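EreC (Klebsiella pneumoniae, PDB 6XCQ) probably inactivates erythromycin and related macrolide antibiotics by hydrolysing the ester bond that closes their lactone ring, thereby giving resistance to the drugs. Local coordinates at residues N48-L53 against S392-T397; A340-H345 against K404-Q409. The protein carries 1 engineered substitution. One frame throughout, in Å; residues are numbered along the deposited sequence.

Interaction 1 (N48-L53 against S392-T397); sequences NEFEIL and SCLTLT
The second strand from one margin of the mixed central sheet, strand 392-396, receives on one face a 3-10 turn and the residues after it, just before helix 54-57, and this packing hinges on Leu394 pushing in among Phe50, Ile52 and Leu53. No hydrogen bond joins the two segments; the grip is apolar. One methyl, Leu394 CD2, does most of the work: it lies 3.5 Å from Ile52 CG2, 3.6 Å from Leu53 CG and 3.9 Å from Phe50 CD1, where it meets the ring obliquely. In the conformer described, CG anti to the backbone N (chi1 179°) carries the methyls out toward the turn, and the forked end suits the place, since CD1 can touch Leu53 CD2 while CD2 serves the other neighbours. Leu394 has a second conformer, so these exact methyl contacts hold for this one alone. Ile52 works the other way, branched at CB. Its CG2 takes Leu394, whereas its extended CG1-CD1 arm (chi1 -180°) slides past the side chain of Leu396, running the opposite way, and its tip rests against the main chain at Leu394 O. Phe50 and Leu53 also pack on Leu82 and Tyr85 of helix 73-90, so the turn touches both that helix and the sheet, while Leu394 leans on Val425 of the neighbouring strand. The buried carboxylate of Glu49 bonds instead to Thr36 OG1, Arg37 N and Thr38 OG1, which satisfy both of its oxygens. On the far face Cys393 forms the disulfide with Cys387, tying the start of the strand to helix 379-387. Leu396 in turn meets Ile52 with its CG 3.9 Å from Ile52 CG1 and its CD2 3.7 Å from Ile52 O.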
ATOM      1  N   ASN A  48      -0.635  -9.387 -26.230  1.00 24.54           N
ATOM      2  CA  ASN A  48      -0.048 -10.718 -26.375  1.00 26.36           C
ATOM      3  C   ASN A  48       1.126 -10.910 -25.437  1.00 22.06           C
ATOM      4  O   ASN A  48       1.411 -12.042 -25.031  1.00 21.64           O
ATOM      5  CB  ASN A  48       0.416 -10.968 -27.813  1.00 21.17           C
ATOM      6  CG  ASN A  48      -0.713 -10.884 -28.797  1.00 31.04           C
ATOM      7  OD1 ASN A  48      -1.551 -11.773 -28.856  1.00 29.11           O
ATOM      8  ND2 ASN A  48      -0.764  -9.793 -29.554  1.00 25.00           N
ATOM      9  N   GLU A  49       1.829  -9.822 -25.094  1.00 18.07           N
ATOM     10  CA  GLU A  49       3.016  -9.942 -24.250  1.00 20.07           C
ATOM     11  C   GLU A  49       2.672 -10.336 -22.813  1.00 19.98           C
ATOM     12  O   GLU A  49       3.554 -10.793 -22.083  1.00 25.82           O
ATOM     13  CB  GLU A  49       3.806  -8.630 -24.269  1.00 18.38           C
ATOM     14  CG  GLU A  49       4.206  -8.190 -25.664  1.00 18.87           C
ATOM     15  CD  GLU A  49       5.088  -6.941 -25.675  1.00 26.00           C
ATOM     16  OE1 GLU A  49       4.877  -6.018 -24.861  1.00 22.17           O
ATOM     17  OE2 GLU A  49       6.018  -6.894 -26.495  1.00 27.98           O
ATOM     18  N   PHE A  50       1.416 -10.189 -22.398  1.00 19.35           N
ATOM     19  CA  PHE A  50       1.008 -10.518 -21.036  1.00 27.42           C
ATOM     20  C   PHE A  50       0.230 -11.827 -20.949  1.00 23.21           C
ATOM     21  O   PHE A  50      -0.255 -12.180 -19.869  1.00 23.90           O
ATOM     22  CB  PHE A  50       0.216  -9.341 -20.450  1.00 28.18           C
ATOM     23  CG  PHE A  50       0.949  -8.035 -20.592  1.00 32.77           C
ATOM     24  CD1 PHE A  50       1.951  -7.694 -19.701  1.00 35.45           C
ATOM     25  CD2 PHE A  50       0.706  -7.196 -21.672  1.00 38.90           C
ATOM     26  CE1 PHE A  50       2.676  -6.524 -19.859  1.00 35.94           C
ATOM     27  CE2 PHE A  50       1.420  -6.019 -21.835  1.00 35.83           C
ATOM     28  CZ  PHE A  50       2.414  -5.684 -20.928  1.00 35.78           C
ATOM     29  N   GLU A  51       0.137 -12.580 -22.052  1.00 26.25           N
ATOM     30  CA  GLU A  51      -0.627 -13.828 -22.036  1.00 29.19           C
ATOM     31  C   GLU A  51      -0.048 -14.818 -21.045  1.00 24.35           C
ATOM     32  O   GLU A  51      -0.767 -15.689 -20.544  1.00 21.93           O
ATOM     33  CB  GLU A  51      -0.668 -14.457 -23.433  1.00 23.96           C
ATOM     34  N   ILE A  52       1.251 -14.698 -20.751  1.00 19.32           N
ATOM     35  CA  ILE A  52       1.907 -15.566 -19.781  1.00 25.70           C
ATOM     36  C   ILE A  52       1.256 -15.477 -18.403  1.00 27.68           C
ATOM     37  O   ILE A  52       1.348 -16.421 -17.610  1.00 24.58           O
ATOM     38  CB  ILE A  52       3.411 -15.206 -19.751  1.00 34.85           C
ATOM     39  CG1 ILE A  52       4.200 -16.058 -18.773  1.00 38.13           C
ATOM     40  CG2 ILE A  52       3.610 -13.747 -19.412  1.00 30.18           C
ATOM     41  CD1 ILE A  52       5.652 -15.609 -18.683  1.00 25.90           C
ATOM     42  N   LEU A  53       0.579 -14.369 -18.101  1.00 28.69           N
ATOM     43  CA  LEU A  53      -0.058 -14.174 -16.803  1.00 12.26           C
ATOM     44  C   LEU A  53      -1.484 -14.697 -16.749  1.00 20.68           C
ATOM     45  O   LEU A  53      -2.055 -14.770 -15.653  1.00 25.19           O
ATOM     46  CB  LEU A  53      -0.089 -12.684 -16.439  1.00 22.32           C
ATOM     47  CG  LEU A  53       1.204 -11.874 -16.457  1.00 25.47           C
ATOM     48  CD1 LEU A  53       0.917 -10.389 -16.227  1.00 28.33           C
ATOM     49  CD2 LEU A  53       2.171 -12.398 -15.420  1.00 32.95           C
ATOM     50  N   SER A 392      11.960  -4.795 -21.313  1.00 17.58           N
ATOM     51  CA  SER A 392      11.498  -5.360 -20.053  1.00 14.67           C
ATOM     52  C   SER A 392      11.156  -6.836 -20.187  1.00 19.30           C
ATOM     53  O   SER A 392      11.034  -7.383 -21.281  1.00 15.45           O
ATOM     54  CB  SER A 392      10.262  -4.629 -19.522  1.00 23.18           C
ATOM     55  OG  SER A 392      10.489  -3.246 -19.443  1.00 15.56           O
ATOM     56  N   CYS A 393      10.909  -7.463 -19.043  1.00 20.38           N
ATOM     57  CA  CYS A 393      10.756  -8.905 -18.999  1.00 17.10           C
ATOM     58  C   CYS A 393       9.679  -9.285 -17.988  1.00 18.78           C
ATOM     59  O   CYS A 393       9.552  -8.664 -16.934  1.00 16.14           O
ATOM     60  CB  CYS A 393      12.092  -9.563 -18.639  1.00 17.21           C
ATOM     61  SG  CYS A 393      12.026 -11.368 -18.586  1.00 26.17           S
ATOM     62  N   LEU A 394       8.932 -10.339 -18.303  0.57 15.48           N
ATOM     63  CA  LEU A 394       7.912 -10.885 -17.414  0.57 18.23           C
ATOM     64  C   LEU A 394       8.145 -12.382 -17.267  0.57 20.15           C
ATOM     65  O   LEU A 394       8.236 -13.088 -18.276  0.57 16.06           O
ATOM     66  CB  LEU A 394       6.520 -10.607 -17.985  0.57 19.46           C
ATOM     67  CG  LEU A 394       5.255 -11.072 -17.285  0.57 30.13           C
ATOM     68  CD1 LEU A 394       5.219 -10.557 -15.861  0.57 15.53           C
ATOM     69  CD2 LEU A 394       4.077 -10.544 -18.074  0.57 28.33           C
ATOM     70  N   THR A 395       8.243 -12.865 -16.022  1.00 13.69           N
ATOM     71  CA  THR A 395       8.578 -14.253 -15.745  1.00 17.33           C
ATOM     72  C   THR A 395       7.708 -14.792 -14.618  1.00 23.44           C
ATOM     73  O   THR A 395       7.398 -14.076 -13.662  1.00 19.58           O
ATOM     74  CB  THR A 395      10.071 -14.426 -15.386  1.00 23.67           C
ATOM     75  OG1 THR A 395      10.394 -15.821 -15.346  1.00 29.11           O
ATOM     76  CG2 THR A 395      10.408 -13.831 -14.031  1.00 19.66           C
ATOM     77  N   LEU A 396       7.286 -16.047 -14.757  1.00 16.05           N
ATOM     78  CA  LEU A 396       6.701 -16.761 -13.631  1.00 20.94           C
ATOM     79  C   LEU A 396       7.815 -17.237 -12.711  1.00 22.68           C
ATOM     80  O   LEU A 396       8.988 -17.243 -13.078  1.00 25.86           O
ATOM     81  CB  LEU A 396       5.864 -17.943 -14.110  1.00 23.39           C
ATOM     82  CG  LEU A 396       4.874 -17.624 -15.229  1.00 29.81           C
ATOM     83  CD1 LEU A 396       4.221 -18.909 -15.717  1.00 51.09           C
ATOM     84  CD2 LEU A 396       3.810 -16.610 -14.788  1.00 21.07           C
ATOM     85  N   THR A 397       7.450 -17.608 -11.489  1.00 18.50           N
ATOM     86  CA  THR A 397       8.445 -18.021 -10.513  1.00 22.67           C
ATOM     87  C   THR A 397       8.425 -19.513 -10.227  1.00 22.50           C
ATOM     88  O   THR A 397       9.278 -19.990  -9.471  1.00 30.70           O
ATOM     89  CB  THR A 397       8.240 -17.271  -9.196  1.00 23.23           C
ATOM     90  OG1 THR A 397       6.904 -17.512  -8.729  1.00 27.03           O
ATOM     91  CG2 THR A 397       8.463 -15.791  -9.392  1.00 18.46           C
TER

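Interaction 2 (A340-H345 against K404-Q409); sequences AIAFTH and KRMRSQ
Strands 340-345 and 405-408 cross almost at right angles (79°), their axes 7.2 Å apart at the closest point, the CA atoms of Thr344 and Arg407 being the nearest pair. Where they cross, Met406 lies against Ala342 and Thr344. Its CG stands anti to the backbone N, and the bend at chi3 brings CE to 3.6 Å from Ala342 CB; the short Ala342 side chain lets the flexible thioether come close to the strand, and the thioether also runs beside Thr344 CB. This is a junction of two sheets: strand 340-345 belongs to the large mixed sheet, and 405-408 is half of a two-stranded antiparallel hairpin with 411-414. The polar half of the junction centres on Arg407. Its NH1 donates to His345 O at 2.9 Å, a bent bond (137°) with the donor well above the carbonyl plane, and a second acceptor for NH1 is Gly347 O. NH2 goes to Asp372 O, so the guanidinium, with its several N-H groups, can serve three main-chain carbonyls at once. The same NH1 lies 3.4 Å from His345 CE1, meeting the ring obliquely, the ring and guanidinium planes being 39° apart. His345 ND1 is held by Gly347 N, and its NE2 meets a water in the ring plane that donates to Gln409 O. Another water donates to Thr344 OG1 at 2.9 Å and, weakly, to Arg407 O, while Glu380 also pairs with this hydroxyl and with Arg407 N.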
ATOM      1  N   ALA A 340       0.568 -12.205  -6.351  1.00 22.35           N
ATOM      2  CA  ALA A 340       1.514 -11.116  -6.102  1.00 16.47           C
ATOM      3  C   ALA A 340       2.522 -11.034  -7.243  1.00 14.22           C
ATOM      4  O   ALA A 340       3.242 -12.002  -7.508  1.00 13.85           O
ATOM      5  CB  ALA A 340       2.252 -11.323  -4.775  1.00 15.72           C
ATOM      6  N   ILE A 341       2.606  -9.878  -7.885  1.00 17.40           N
ATOM      7  CA  ILE A 341       3.568  -9.656  -8.958  1.00 12.24           C
ATOM      8  C   ILE A 341       4.593  -8.638  -8.460  1.00 14.11           C
ATOM      9  O   ILE A 341       4.262  -7.467  -8.233  1.00 14.03           O
ATOM     10  CB  ILE A 341       2.886  -9.190 -10.250  1.00 17.03           C
ATOM     11  CG1 ILE A 341       1.695 -10.109 -10.577  1.00 17.77           C
ATOM     12  CG2 ILE A 341       3.912  -9.155 -11.390  1.00 17.07           C
ATOM     13  CD1 ILE A 341       0.969  -9.776 -11.861  1.00 15.97           C
ATOM     14  N   ALA A 342       5.819  -9.096  -8.223  1.00 12.26           N
ATOM     15  CA  ALA A 342       6.912  -8.199  -7.861  1.00 15.77           C
ATOM     16  C   ALA A 342       7.430  -7.455  -9.089  1.00 13.42           C
ATOM     17  O   ALA A 342       7.408  -7.981 -10.202  1.00 13.02           O
ATOM     18  CB  ALA A 342       8.059  -8.971  -7.223  1.00  9.26           C
ATOM     19  N   PHE A 343       7.880  -6.214  -8.878  1.00 12.68           N
ATOM     20  CA  PHE A 343       8.528  -5.403  -9.911  1.00 12.92           C
ATOM     21  C   PHE A 343       9.968  -5.171  -9.490  1.00 14.34           C
ATOM     22  O   PHE A 343      10.210  -4.716  -8.368  1.00 14.72           O
ATOM     23  CB  PHE A 343       7.871  -4.024 -10.082  1.00 13.00           C
ATOM     24  CG  PHE A 343       6.549  -4.022 -10.770  1.00 11.78           C
ATOM     25  CD1 PHE A 343       5.705  -5.128 -10.738  1.00 17.56           C
ATOM     26  CD2 PHE A 343       6.108  -2.868 -11.398  1.00 19.47           C
ATOM     27  CE1 PHE A 343       4.447  -5.091 -11.355  1.00 17.06           C
ATOM     28  CE2 PHE A 343       4.860  -2.828 -12.017  1.00 21.76           C
ATOM     29  CZ  PHE A 343       4.036  -3.944 -11.995  1.00 21.38           C
ATOM     30  N   THR A 344      10.921  -5.428 -10.384  1.00 11.72           N
ATOM     31  CA  THR A 344      12.305  -5.087 -10.090  1.00 13.01           C
ATOM     32  C   THR A 344      12.933  -4.459 -11.339  1.00 11.71           C
ATOM     33  O   THR A 344      12.238  -4.131 -12.302  1.00 13.49           O
ATOM     34  CB  THR A 344      13.070  -6.307  -9.560  1.00 15.00           C
ATOM     35  OG1 THR A 344      14.343  -5.869  -9.062  1.00 11.82           O
ATOM     36  CG2 THR A 344      13.254  -7.366 -10.648  1.00 15.44           C
ATOM     37  N   HIS A 345      14.251  -4.252 -11.317  1.00 13.21           N
ATOM     38  CA  HIS A 345      14.878  -3.473 -12.382  1.00 15.93           C
ATOM     39  C   HIS A 345      16.356  -3.801 -12.478  1.00 16.71           C
ATOM     40  O   HIS A 345      16.963  -4.329 -11.542  1.00 16.87           O
ATOM     41  CB  HIS A 345      14.709  -1.962 -12.144  1.00 15.38           C
ATOM     42  CG  HIS A 345      15.504  -1.467 -10.979  1.00 16.72           C
ATOM     43  ND1 HIS A 345      16.794  -0.990 -11.104  1.00 12.96           N
ATOM     44  CD2 HIS A 345      15.208  -1.418  -9.655  1.00 11.19           C
ATOM     45  CE1 HIS A 345      17.252  -0.650  -9.911  1.00 14.49           C
ATOM     46  NE2 HIS A 345      16.310  -0.905  -9.012  1.00 16.15           N
ATOM     47  N   LYS A 404      17.522 -16.514  -5.619  1.00 20.66           N
ATOM     48  CA  LYS A 404      17.068 -16.520  -4.236  1.00 21.89           C
ATOM     49  C   LYS A 404      16.964 -15.131  -3.639  1.00 20.19           C
ATOM     50  O   LYS A 404      16.412 -14.989  -2.540  1.00 27.20           O
ATOM     51  CB  LYS A 404      18.017 -17.357  -3.371  1.00 28.75           C
ATOM     52  CG  LYS A 404      17.728 -18.848  -3.439  1.00 23.26           C
ATOM     53  CD  LYS A 404      18.804 -19.629  -2.713  1.00 26.93           C
ATOM     54  CE  LYS A 404      18.458 -21.115  -2.681  1.00 22.51           C
ATOM     55  NZ  LYS A 404      18.558 -21.682  -4.049  1.00 18.21           N
ATOM     56  N   ARG A 405      17.483 -14.106  -4.307  0.63 16.35           N
ATOM     57  CA  ARG A 405      17.424 -12.750  -3.791  0.63 18.54           C
ATOM     58  C   ARG A 405      16.917 -11.814  -4.880  0.63 18.31           C
ATOM     59  O   ARG A 405      17.026 -12.105  -6.075  0.63 17.86           O
ATOM     60  CB  ARG A 405      18.789 -12.287  -3.235  0.63 20.15           C
ATOM     61  CG  ARG A 405      19.965 -12.331  -4.193  0.63 23.61           C
ATOM     62  CD  ARG A 405      21.292 -12.157  -3.436  0.63 22.20           C
ATOM     63  NE  ARG A 405      21.851 -13.434  -3.000  0.63 22.34           N
ATOM     64  CZ  ARG A 405      21.880 -13.850  -1.738  0.63 26.45           C
ATOM     65  NH1 ARG A 405      21.390 -13.089  -0.771  0.63 26.57           N
ATOM     66  NH2 ARG A 405      22.401 -15.030  -1.441  0.63 26.69           N
ATOM     67  N   MET A 406      16.309 -10.702  -4.451  1.00 18.23           N
ATOM     68  CA  MET A 406      15.780  -9.708  -5.376  1.00 16.50           C
ATOM     69  C   MET A 406      16.003  -8.327  -4.783  1.00 17.42           C
ATOM     70  O   MET A 406      15.933  -8.147  -3.565  1.00 19.25           O
ATOM     71  CB  MET A 406      14.282  -9.940  -5.661  1.00 17.14           C
ATOM     72  CG  MET A 406      13.676  -8.987  -6.698  1.00 11.73           C
ATOM     73  SD  MET A 406      12.105  -9.627  -7.344  1.00 19.37           S
ATOM     74  CE  MET A 406      11.225  -9.899  -5.807  1.00 14.08           C
ATOM     75  N   ARG A 407      16.252  -7.350  -5.652  1.00 12.61           N
ATOM     76  CA  ARG A 407      16.478  -5.992  -5.182  1.00 16.08           C
ATOM     77  C   ARG A 407      15.248  -5.472  -4.438  1.00 17.28           C
ATOM     78  O   ARG A 407      14.109  -5.790  -4.770  1.00 17.34           O
ATOM     79  CB  ARG A 407      16.810  -5.070  -6.351  1.00  9.52           C
ATOM     80  CG  ARG A 407      18.174  -5.402  -7.000  1.00 11.93           C
ATOM     81  CD  ARG A 407      18.378  -4.619  -8.261  1.00 13.69           C
ATOM     82  NE  ARG A 407      19.795  -4.325  -8.482  1.00 17.35           N
ATOM     83  CZ  ARG A 407      20.264  -3.655  -9.522  1.00 16.76           C
ATOM     84  NH1 ARG A 407      19.434  -3.223 -10.463  1.00 14.83           N
ATOM     85  NH2 ARG A 407      21.562  -3.400  -9.609  1.00 16.22           N
ATOM     86  N   SER A 408      15.496  -4.661  -3.422  1.00 15.11           N
ATOM     87  CA  SER A 408      14.414  -4.013  -2.699  1.00 13.41           C
ATOM     88  C   SER A 408      15.007  -2.726  -2.148  1.00 17.56           C
ATOM     89  O   SER A 408      15.965  -2.778  -1.371  1.00 16.15           O
ATOM     90  CB  SER A 408      13.885  -4.933  -1.592  1.00 16.08           C
ATOM     91  OG  SER A 408      12.946  -4.277  -0.760  1.00 15.41           O
ATOM     92  N   GLN A 409      14.484  -1.586  -2.586  1.00 12.19           N
ATOM     93  CA  GLN A 409      15.113  -0.273  -2.322  1.00  9.28           C
ATOM     94  C   GLN A 409      16.552  -0.361  -2.843  1.00 11.82           C
ATOM     95  O   GLN A 409      16.774  -0.931  -3.920  1.00 15.18           O
ATOM     96  CB  GLN A 409      14.982   0.101  -0.853  1.00 16.39           C
ATOM     97  CG  GLN A 409      13.544   0.312  -0.377  1.00 20.74           C
ATOM     98  CD  GLN A 409      12.805   1.371  -1.170  1.00 14.55           C
ATOM     99  OE1 GLN A 409      11.737   1.103  -1.707  1.00 17.91           O
ATOM    100  NE2 GLN A 409      13.355   2.601  -1.216  1.00 15.63           N
TER
HETATM  101  O   HOH W   1      13.849  -3.935  -7.011  1.00 13.13           O
HETATM  102  O   HOH W   2      15.411  -1.534  -6.349  1.00 18.81           O

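Overall arrangement
Interactions 1 and 2 have centres 15 Å apart, with nearest atoms about 4 Å apart but not touching, on the same side of the chain's centre. Both reach the large mixed sheet, where strand 423-427 separates strand 392-396 from strand 338-345. Along the chain the segments alternate: 48-53, 340-345, 392-397, then 404-409. Interaction 1 thus brings an N-terminal turn onto a late strand, whereas interaction 2 spans a shorter length of chain and sets the hairpin across the end of strand 338-345. Strands 392-396 and 405-408 are consecutive, so the C-terminal part of the chain meets the earlier sequence at two places, joining the N-terminal region and the hairpin to one sheet.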